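Local coordinates for Ras-associated and pleckstrin homology domains-containing protein 1 (Homo sapiens, PDB 4GN1), which acts as a mediator of localized membrane signals, is implicated in regulating lamellipodial dynamics, negatively regulates cell adhesion, and brings EVL and VASP to the leading edge, at residues L56-I61 / I217-C222; F153-S158 / N233-A238; V175-L180 / L203-P208. One frame throughout, in Å; residues are numbered along the deposited sequence.

Contact 1: L56-I61 / I217-C222; sequences LQMERI and IKYLCC
The backbone carbonyl oxygen of Leu56 is held by a hydrogen bond from the hydroxyl of Tyr191, while the two methyls of the same leucine turn toward Ile217 and Tyr219. Tyr191 is a site of phosphorylation by ABL1 and is unmodified here. Leu56 and Ile217 extend toward each other tip to tip, and a single methyl of the isoleucine meets both branches of the leucine: Ile217 CD1 lies 3.5 Å from Leu56 CD1 and 3.7 Å from Leu56 CD2. Tyr219 arrives across this line, its long axis at about a right angle to the leucine, and its OH passes 3.8 Å from Leu56 CD2. With CG beside the backbone N (chi1 -59°), the tyrosine swings its ring toward segment 56-61, bringing OH to Leu56 and CE1 to Met58, although its CB points to the side. Met58 reaches the same ring from an oblique direction, and its CE stands 4.4 Å from Tyr219 CE1. The backbones stay well apart, with Met58 CA 10.7 Å from Tyr219 CA, because strands 184-188 and 202-206 stand between strands 58-61 and 218-221 in the order; Val204 of strand 202-206 touches both Met58 and Ile217. Tyr219 is further fixed by a cation-pi contact with Lys141 and by meeting the ring of Tyr195. Within the Ras-associating domain, Gln57 and Met58 both face Val53 in a G1 beta bulge, whereas Gln57 and Glu59 pair through their backbones with Gln189 and Tyr187. This is a buried hydrophobic seam between two domains: the Ras-associating domain, of ubiquitin-like fold, is joined along its strand 58-61 to strand 184-188 of the PH domain, consistent with a single RA-PH unit.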
loop_
_atom_site.group_PDB
_atom_site.type_symbol
_atom_site.label_atom_id
_atom_site.label_comp_id
_atom_site.label_asym_id
_atom_site.label_seq_id
_atom_site.Cartn_x
_atom_site.Cartn_y
_atom_site.Cartn_z
ATOM N N LEU A 56 13.935 -4.162 7.028
ATOM C CA LEU A 56 13.894 -3.585 5.703
ATOM C C LEU A 56 13.441 -2.141 5.729
ATOM O O LEU A 56 13.291 -1.519 4.671
ATOM C CB LEU A 56 12.936 -4.387 4.841
ATOM C CG LEU A 56 13.357 -5.812 4.459
ATOM C CD1 LEU A 56 12.224 -6.552 3.745
ATOM C CD2 LEU A 56 14.649 -5.824 3.630
ATOM N N GLN A 57 13.202 -1.622 6.934
ATOM C CA GLN A 57 12.900 -0.210 7.145
ATOM C C GLN A 57 11.784 0.308 6.209
ATOM O O GLN A 57 11.937 1.300 5.502
ATOM C CB GLN A 57 14.189 0.625 7.047
ATOM C CG GLN A 57 14.221 1.872 7.917
ATOM C CD GLN A 57 15.531 2.647 7.792
ATOM O OE1 GLN A 57 16.560 2.237 8.332
ATOM N NE2 GLN A 57 15.498 3.773 7.081
ATOM N N MET A 58 10.652 -0.373 6.220
ATOM C CA MET A 58 9.523 0.049 5.412
ATOM C C MET A 58 8.214 -0.216 6.166
ATOM O O MET A 58 8.218 -0.810 7.247
ATOM C CB MET A 58 9.561 -0.678 4.052
ATOM C CG MET A 58 9.472 -2.186 4.195
ATOM S SD MET A 58 9.541 -3.109 2.655
ATOM C CE MET A 58 11.312 -3.193 2.413
ATOM N N GLU A 59 7.084 0.201 5.612
ATOM C CA GLU A 59 5.845 0.013 6.349
ATOM C C GLU A 59 4.645 -0.023 5.428
ATOM O O GLU A 59 4.687 0.559 4.349
ATOM C CB GLU A 59 5.669 1.140 7.365
ATOM C CG GLU A 59 5.414 2.482 6.710
ATOM C CD GLU A 59 5.036 3.580 7.689
ATOM O OE1 GLU A 59 5.537 3.557 8.855
ATOM O OE2 GLU A 59 4.251 4.477 7.253
ATOM N N ARG A 60 3.573 -0.699 5.837
ATOM C CA ARG A 60 2.337 -0.604 5.079
ATOM C C ARG A 60 1.133 -0.482 5.980
ATOM O O ARG A 60 1.132 -0.965 7.128
ATOM C CB ARG A 60 2.172 -1.787 4.108
ATOM C CG ARG A 60 1.994 -3.175 4.717
ATOM C CD ARG A 60 1.692 -4.244 3.633
ATOM N NE ARG A 60 1.181 -5.483 4.224
ATOM C CZ ARG A 60 -0.102 -5.873 4.169
ATOM N NH1 ARG A 60 -1.021 -5.147 3.533
ATOM N NH2 ARG A 60 -0.478 -7.006 4.754
ATOM N N ILE A 61 0.115 0.185 5.462
ATOM C CA ILE A 61 -1.180 0.200 6.097
ATOM C C ILE A 61 -1.911 -1.052 5.631
ATOM O O ILE A 61 -2.087 -1.256 4.439
ATOM C CB ILE A 61 -1.968 1.454 5.699
ATOM C CG1 ILE A 61 -1.173 2.706 6.043
ATOM C CG2 ILE A 61 -3.364 1.467 6.341
ATOM C CD1 ILE A 61 -1.434 3.869 5.106
ATOM N N ILE A 217 12.952 -8.644 -3.453
ATOM C CA ILE A 217 12.321 -7.420 -3.035
ATOM C C ILE A 217 12.587 -6.413 -4.152
ATOM O O ILE A 217 13.720 -6.285 -4.590
ATOM C CB ILE A 217 12.919 -6.924 -1.698
ATOM C CG1 ILE A 217 12.792 -8.014 -0.604
ATOM C CG2 ILE A 217 12.243 -5.646 -1.276
ATOM C CD1 ILE A 217 13.556 -7.761 0.686
ATOM N N LYS A 218 11.539 -5.728 -4.613
ATOM C CA LYS A 218 11.658 -4.698 -5.639
ATOM C C LYS A 218 11.535 -3.308 -5.022
ATOM O O LYS A 218 10.595 -3.038 -4.262
ATOM C CB LYS A 218 10.567 -4.888 -6.683
ATOM C CG LYS A 218 10.633 -6.217 -7.405
ATOM C CD LYS A 218 11.904 -6.296 -8.222
ATOM C CE LYS A 218 11.963 -7.539 -9.089
ATOM N NZ LYS A 218 13.375 -7.798 -9.469
ATOM N N TYR A 219 12.486 -2.433 -5.356
ATOM C CA TYR A 219 12.503 -1.067 -4.830
ATOM C C TYR A 219 12.294 -0.024 -5.909
ATOM O O TYR A 219 13.024 0.002 -6.892
ATOM C CB TYR A 219 13.824 -0.787 -4.147
ATOM C CG TYR A 219 14.138 -1.703 -3.001
ATOM C CD1 TYR A 219 13.936 -1.289 -1.713
ATOM C CD2 TYR A 219 14.668 -2.976 -3.216
ATOM C CE1 TYR A 219 14.245 -2.103 -0.648
ATOM C CE2 TYR A 219 14.980 -3.812 -2.157
ATOM C CZ TYR A 219 14.759 -3.366 -0.872
ATOM O OH TYR A 219 15.041 -4.147 0.211
ATOM N N LEU A 220 11.309 0.843 -5.714
ATOM C CA LEU A 220 10.985 1.869 -6.698
ATOM C C LEU A 220 11.027 3.264 -6.071
ATOM O O LEU A 220 10.623 3.446 -4.916
ATOM C CB LEU A 220 9.612 1.608 -7.307
ATOM C CG LEU A 220 9.476 0.316 -8.097
ATOM C CD1 LEU A 220 8.022 -0.002 -8.449
ATOM C CD2 LEU A 220 10.339 0.381 -9.342
ATOM N N CYS A 221 11.518 4.238 -6.830
ATOM C CA CYS A 221 11.610 5.622 -6.364
ATOM C C CYS A 221 10.902 6.555 -7.338
ATOM O O CYS A 221 11.100 6.466 -8.554
ATOM C CB CYS A 221 13.069 6.051 -6.199
ATOM S SG CYS A 221 13.269 7.722 -5.552
ATOM N N CYS A 222 10.087 7.453 -6.798
ATOM C CA CYS A 222 9.279 8.318 -7.623
ATOM C C CYS A 222 9.828 9.730 -7.584
ATOM O O CYS A 222 10.535 10.095 -6.633
ATOM C CB CYS A 222 7.843 8.299 -7.136
ATOM S SG CYS A 222 7.123 6.649 -7.121
#

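Contact 2: F153-S158 / N233-A238; sequences FLLRAS and NGIRIA
With CG anti to the backbone N (chi1 176°) and the second torsion at 78°, Leu155 projects from its strand straight at the helix, sending CD2 to the Gly234-Ile235 peptide and CD1 to the side chains of Ile235 and Ala238. The setting is the PH fold, in which a C-terminal helix closes one end of the beta sandwich; here strand 148-156 supplies the leucine and helix 225-240 receives it. The short segments run roughly alongside each other, their axes 9.3 Å apart at closest approach and inclined by 31°. One branch, Leu155 CD2, settles on the helix backbone, 3.7 Å from Gly234 C and 4.0 Å from Ile235 N. Gly234 has no side chain, and the methyl lies directly on its peptide. The other branch turns to the flanking side chains: Leu155 CD1 is 4.4 Å from Ile235 CG1, a looser contact. Trp231, one turn earlier, also touches Leu155, and Ile235 reaches on to Leu203 and Leu205, so the leucine belongs to a larger hydrophobic core beneath the helix. The helix has a different chemistry on another face. Arg236 forms a salt bridge with Glu63, and its NH1 makes a weak hydrogen bond of 2.9 Å to Asn233 OD1, with Asn233 CG at the edge of the guanidinium and in its plane. Asn233 ND2 in turn donates to His229 O. Toward the strand, Ala238 finishes the apolar surface: its backbone N is bonded to Gly234 O at 3.1 Å, and its CB rests 4.2 Å from Leu155 CD1.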
loop_
_atom_site.group_PDB
_atom_site.type_symbol
_atom_site.label_atom_id
_atom_site.label_comp_id
_atom_site.label_asym_id
_atom_site.label_seq_id
_atom_site.Cartn_x
_atom_site.Cartn_y
_atom_site.Cartn_z
ATOM N N PHE A 153 7.631 2.475 -16.793
ATOM C CA PHE A 153 6.742 1.480 -16.156
ATOM C C PHE A 153 5.302 1.593 -16.595
ATOM O O PHE A 153 4.815 2.687 -16.901
ATOM C CB PHE A 153 6.774 1.597 -14.630
ATOM C CG PHE A 153 7.974 0.969 -14.007
ATOM C CD1 PHE A 153 9.116 1.725 -13.751
ATOM C CD2 PHE A 153 7.973 -0.376 -13.680
ATOM C CE1 PHE A 153 10.239 1.149 -13.168
ATOM C CE2 PHE A 153 9.088 -0.967 -13.103
ATOM C CZ PHE A 153 10.226 -0.205 -12.846
ATOM N N LEU A 154 4.624 0.447 -16.574
ATOM C CA LEU A 154 3.261 0.338 -17.047
ATOM C C LEU A 154 2.465 -0.673 -16.219
ATOM O O LEU A 154 2.781 -1.877 -16.194
ATOM C CB LEU A 154 3.249 -0.023 -18.537
ATOM C CG LEU A 154 1.908 0.181 -19.235
ATOM C CD1 LEU A 154 2.095 0.800 -20.617
ATOM C CD2 LEU A 154 1.158 -1.142 -19.310
ATOM N N LEU A 155 1.427 -0.164 -15.555
ATOM C CA LEU A 155 0.526 -0.983 -14.758
ATOM C C LEU A 155 -0.662 -1.464 -15.592
ATOM O O LEU A 155 -1.454 -0.653 -16.092
ATOM C CB LEU A 155 0.036 -0.210 -13.531
ATOM C CG LEU A 155 -1.007 -0.888 -12.630
ATOM C CD1 LEU A 155 -0.370 -1.943 -11.721
ATOM C CD2 LEU A 155 -1.789 0.148 -11.831
ATOM N N ARG A 156 -0.742 -2.788 -15.748
ATOM C CA ARG A 156 -1.900 -3.506 -16.291
ATOM C C ARG A 156 -2.585 -4.254 -15.148
ATOM O O ARG A 156 -1.957 -4.523 -14.122
ATOM C CB ARG A 156 -1.449 -4.540 -17.319
ATOM C CG ARG A 156 -0.882 -3.983 -18.607
ATOM C CD ARG A 156 -0.752 -5.076 -19.653
ATOM N NE ARG A 156 -0.145 -4.583 -20.893
ATOM C CZ ARG A 156 1.111 -4.823 -21.283
ATOM N NH1 ARG A 156 1.936 -5.556 -20.540
ATOM N NH2 ARG A 156 1.549 -4.330 -22.440
ATOM N N ALA A 157 -3.858 -4.612 -15.332
ATOM C CA ALA A 157 -4.581 -5.457 -14.381
ATOM C C ALA A 157 -3.825 -6.762 -14.143
ATOM O O ALA A 157 -4.013 -7.431 -13.122
ATOM C CB ALA A 157 -5.977 -5.742 -14.888
ATOM N N SER A 158 -2.951 -7.112 -15.086
ATOM C CA SER A 158 -2.161 -8.352 -14.999
ATOM C C SER A 158 -0.779 -8.220 -14.293
ATOM O O SER A 158 -0.009 -9.190 -14.271
ATOM C CB SER A 158 -2.013 -8.993 -16.390
ATOM O OG SER A 158 -1.445 -8.077 -17.309
ATOM N N ASN A 233 -1.689 3.769 -5.045
ATOM C CA ASN A 233 -3.122 3.525 -5.159
ATOM C C ASN A 233 -3.464 2.599 -6.321
ATOM O O ASN A 233 -4.254 1.628 -6.167
ATOM C CB ASN A 233 -3.921 4.824 -5.169
ATOM C CG ASN A 233 -4.021 5.430 -3.770
ATOM O OD1 ASN A 233 -4.651 4.855 -2.887
ATOM N ND2 ASN A 233 -3.375 6.577 -3.556
ATOM N N GLY A 234 -2.835 2.864 -7.461
ATOM C CA GLY A 234 -3.030 2.036 -8.642
ATOM C C GLY A 234 -2.724 0.596 -8.298
ATOM O O GLY A 234 -3.566 -0.276 -8.456
ATOM N N ILE A 235 -1.514 0.352 -7.804
ATOM C CA ILE A 235 -1.112 -0.996 -7.402
ATOM C C ILE A 235 -2.128 -1.643 -6.472
ATOM O O ILE A 235 -2.474 -2.815 -6.649
ATOM C CB ILE A 235 0.320 -1.017 -6.830
ATOM C CG1 ILE A 235 1.285 -0.575 -7.935
ATOM C CG2 ILE A 235 0.704 -2.413 -6.315
ATOM C CD1 ILE A 235 2.688 -0.297 -7.452
ATOM N N ARG A 236 -2.643 -0.871 -5.527
ATOM C CA ARG A 236 -3.639 -1.366 -4.576
ATOM C C ARG A 236 -4.945 -1.798 -5.254
ATOM O O ARG A 236 -5.480 -2.878 -4.956
ATOM C CB ARG A 236 -3.892 -0.334 -3.477
ATOM C CG ARG A 236 -2.767 -0.267 -2.446
ATOM C CD ARG A 236 -2.905 0.930 -1.525
ATOM N NE ARG A 236 -3.991 0.730 -0.574
ATOM C CZ ARG A 236 -4.967 1.592 -0.339
ATOM N NH1 ARG A 236 -5.008 2.753 -0.989
ATOM N NH2 ARG A 236 -5.899 1.285 0.559
ATOM N N ILE A 237 -5.437 -0.978 -6.181
ATOM C CA ILE A 237 -6.636 -1.333 -6.953
ATOM C C ILE A 237 -6.451 -2.661 -7.678
ATOM O O ILE A 237 -7.235 -3.585 -7.504
ATOM C CB ILE A 237 -7.021 -0.238 -7.955
ATOM C CG1 ILE A 237 -7.386 1.025 -7.177
ATOM C CG2 ILE A 237 -8.159 -0.725 -8.854
ATOM C CD1 ILE A 237 -7.565 2.257 -8.033
ATOM N N ALA A 238 -5.382 -2.742 -8.455
ATOM C CA ALA A 238 -5.055 -3.930 -9.242
ATOM C C ALA A 238 -4.799 -5.179 -8.384
ATOM O O ALA A 238 -4.993 -6.300 -8.859
ATOM C CB ALA A 238 -3.837 -3.637 -10.099
#

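Contact 3: V175-L180 / L203-P208; sequences VCFLQL and LVLKHP
Apolar contacts come first, and all of them converge on Leu205. Leu178 and Leu205 slide past each other in opposite directions, so the methyl Leu178 CD2 comes beside the root of its partner, 3.4 Å from Leu205 CB, and also lies 3.6 Å from Leu205 CD1. Leu180 meets the other branch, with its CD2 at 4.2 Å from Leu205 CD2. Phe177 offers its ring edge: Leu205 CD1 sits near the ring plane, 4.2 Å from Phe177 CE2. The same ring packs edge-to-face with Tyr162 and Phe153. A classic beta bulge, with Phe177 and Leu178 both facing Ile160, is consistent with two successive residues both reaching Leu205.

Polar interactions lie on the far side of strand 203-206. Lys206, whose CB points away from the 175-180 segment, curls its NZ back to His207 O at 2.7 Å, tilted 31° from the carbonyl plane; Tyr186 OH and a malonate ion, probably from the crystallisation liquor, also hydrogen-bond to Lys206 NZ.

Leucines from strand 175-178 and the residues after it, set against a strand that does not pair with it, make the hydrophobic filling of the PH-domain beta sandwich.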
loop_
_atom_site.group_PDB
_atom_site.type_symbol
_atom_site.label_atom_id
_atom_site.label_comp_id
_atom_site.label_asym_id
_atom_site.label_seq_id
_atom_site.Cartn_x
_atom_site.Cartn_y
_atom_site.Cartn_z
ATOM N N VAL A 175 8.264 -6.201 -20.687
ATOM C CA VAL A 175 8.310 -7.568 -20.111
ATOM C C VAL A 175 7.754 -7.549 -18.682
ATOM O O VAL A 175 7.718 -6.494 -18.041
ATOM C CB VAL A 175 9.739 -8.224 -20.142
ATOM C CG1 VAL A 175 10.337 -8.204 -21.545
ATOM C CG2 VAL A 175 10.705 -7.584 -19.138
ATOM N N CYS A 176 7.313 -8.702 -18.180
ATOM C CA CYS A 176 6.813 -8.761 -16.807
ATOM C C CYS A 176 7.896 -8.257 -15.861
ATOM O O CYS A 176 9.048 -8.709 -15.921
ATOM C CB CYS A 176 6.368 -10.173 -16.409
ATOM S SG CYS A 176 5.731 -10.280 -14.707
ATOM N N PHE A 177 7.523 -7.285 -15.031
ATOM C CA PHE A 177 8.361 -6.799 -13.954
ATOM C C PHE A 177 7.928 -7.482 -12.669
ATOM O O PHE A 177 8.770 -7.984 -11.938
ATOM C CB PHE A 177 8.307 -5.261 -13.823
ATOM C CG PHE A 177 8.985 -4.730 -12.583
ATOM C CD1 PHE A 177 10.367 -4.610 -12.525
ATOM C CD2 PHE A 177 8.232 -4.347 -11.470
ATOM C CE1 PHE A 177 10.984 -4.122 -11.387
ATOM C CE2 PHE A 177 8.839 -3.867 -10.318
ATOM C CZ PHE A 177 10.221 -3.761 -10.270
ATOM N N LEU A 178 6.623 -7.505 -12.393
ATOM C CA LEU A 178 6.123 -8.170 -11.199
ATOM C C LEU A 178 4.610 -8.394 -11.234
ATOM O O LEU A 178 3.840 -7.420 -11.347
ATOM C CB LEU A 178 6.476 -7.335 -9.975
ATOM C CG LEU A 178 6.611 -7.946 -8.583
ATOM C CD1 LEU A 178 7.706 -9.017 -8.519
ATOM C CD2 LEU A 178 6.942 -6.821 -7.628
ATOM N N GLN A 179 4.198 -9.672 -11.142
ATOM C CA GLN A 179 2.799 -10.057 -10.891
ATOM C C GLN A 179 2.408 -9.730 -9.441
ATOM O O GLN A 179 3.193 -9.962 -8.521
ATOM C CB GLN A 179 2.565 -11.543 -11.228
ATOM C CG GLN A 179 2.750 -11.837 -12.715
ATOM C CD GLN A 179 1.987 -13.050 -13.244
ATOM O OE1 GLN A 179 1.114 -13.638 -12.568
ATOM N NE2 GLN A 179 2.316 -13.436 -14.484
ATOM N N LEU A 180 1.205 -9.187 -9.241
ATOM C CA LEU A 180 0.804 -8.613 -7.945
ATOM C C LEU A 180 0.100 -9.579 -6.957
ATOM O O LEU A 180 -0.055 -9.289 -5.757
ATOM C CB LEU A 180 -0.045 -7.349 -8.177
ATOM C CG LEU A 180 0.692 -6.132 -8.768
ATOM C CD1 LEU A 180 -0.279 -4.978 -9.037
ATOM C CD2 LEU A 180 1.873 -5.676 -7.892
ATOM N N LEU A 203 8.409 3.300 -2.993
ATOM C CA LEU A 203 7.543 2.139 -2.725
ATOM C C LEU A 203 8.302 0.798 -2.887
ATOM O O LEU A 203 9.269 0.712 -3.648
ATOM C CB LEU A 203 6.305 2.174 -3.608
ATOM C CG LEU A 203 6.503 2.037 -5.122
ATOM C CD1 LEU A 203 5.229 1.458 -5.733
ATOM C CD2 LEU A 203 6.836 3.362 -5.776
ATOM N N VAL A 204 7.859 -0.231 -2.165
ATOM C CA VAL A 204 8.549 -1.508 -2.114
ATOM C C VAL A 204 7.498 -2.572 -2.317
ATOM O O VAL A 204 6.413 -2.506 -1.728
ATOM C CB VAL A 204 9.265 -1.762 -0.754
ATOM C CG1 VAL A 204 9.999 -3.100 -0.746
ATOM C CG2 VAL A 204 10.257 -0.663 -0.412
ATOM N N LEU A 205 7.818 -3.536 -3.182
ATOM C CA LEU A 205 6.965 -4.703 -3.432
ATOM C C LEU A 205 7.716 -5.965 -3.017
ATOM O O LEU A 205 8.862 -6.177 -3.414
ATOM C CB LEU A 205 6.560 -4.762 -4.895
ATOM C CG LEU A 205 5.964 -3.486 -5.470
ATOM C CD1 LEU A 205 6.398 -3.359 -6.906
ATOM C CD2 LEU A 205 4.455 -3.520 -5.410
ATOM N N LYS A 206 7.093 -6.750 -2.146
ATOM C CA LYS A 206 7.633 -8.053 -1.735
ATOM C C LYS A 206 6.531 -8.988 -1.281
ATOM O O LYS A 206 5.469 -8.549 -0.843
ATOM C CB LYS A 206 8.678 -7.932 -0.613
ATOM C CG LYS A 206 8.129 -7.426 0.716
ATOM C CD LYS A 206 8.996 -7.894 1.882
ATOM C CE LYS A 206 8.215 -7.823 3.193
ATOM N NZ LYS A 206 7.170 -8.879 3.215
ATOM N N HIS A 207 6.815 -10.281 -1.407
ATOM C CA HIS A 207 6.020 -11.340 -0.821
ATOM C C HIS A 207 5.865 -11.117 0.670
ATOM O O HIS A 207 6.827 -10.752 1.349
ATOM C CB HIS A 207 6.684 -12.689 -1.098
ATOM C CG HIS A 207 5.809 -13.875 -0.783
ATOM N ND1 HIS A 207 5.485 -14.227 0.481
ATOM C CD2 HIS A 207 5.182 -14.791 -1.619
ATOM C CE1 HIS A 207 4.682 -15.304 0.454
ATOM N NE2 HIS A 207 4.506 -15.651 -0.833
ATOM N N PRO A 208 4.647 -11.338 1.198
ATOM C CA PRO A 208 4.412 -11.216 2.634
ATOM C C PRO A 208 5.411 -12.011 3.486
ATOM O O PRO A 208 5.757 -11.564 4.571
ATOM C CB PRO A 208 2.984 -11.785 2.815
ATOM C CG PRO A 208 2.323 -11.590 1.502
ATOM C CD PRO A 208 3.416 -11.700 0.458
#

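How the contacts relate
All three contacts rely on apolar side chains, but the four touching residues of contact 1 are all buried, whereas contacts 2 and 3 each include a partly exposed one, Ala238 and Leu178. Contact 1 bridges two domains; contacts 2 and 3 lie within the PH domain, one between strand and helix, the other between facing strands. These two share one core, where Leu180 packs on Ile235 and Ala238. Contact 1 backs onto it through neighbouring strands: Lys218 N probably bonds to Leu205 O, and Leu220 N to Leu203 O. Apart from the apolar touching atoms, buried Arg60 and Arg236 have salt-bridge partners outside the contacts, Arg236 reaching from the PH helix to Glu63 of the Ras-associating range.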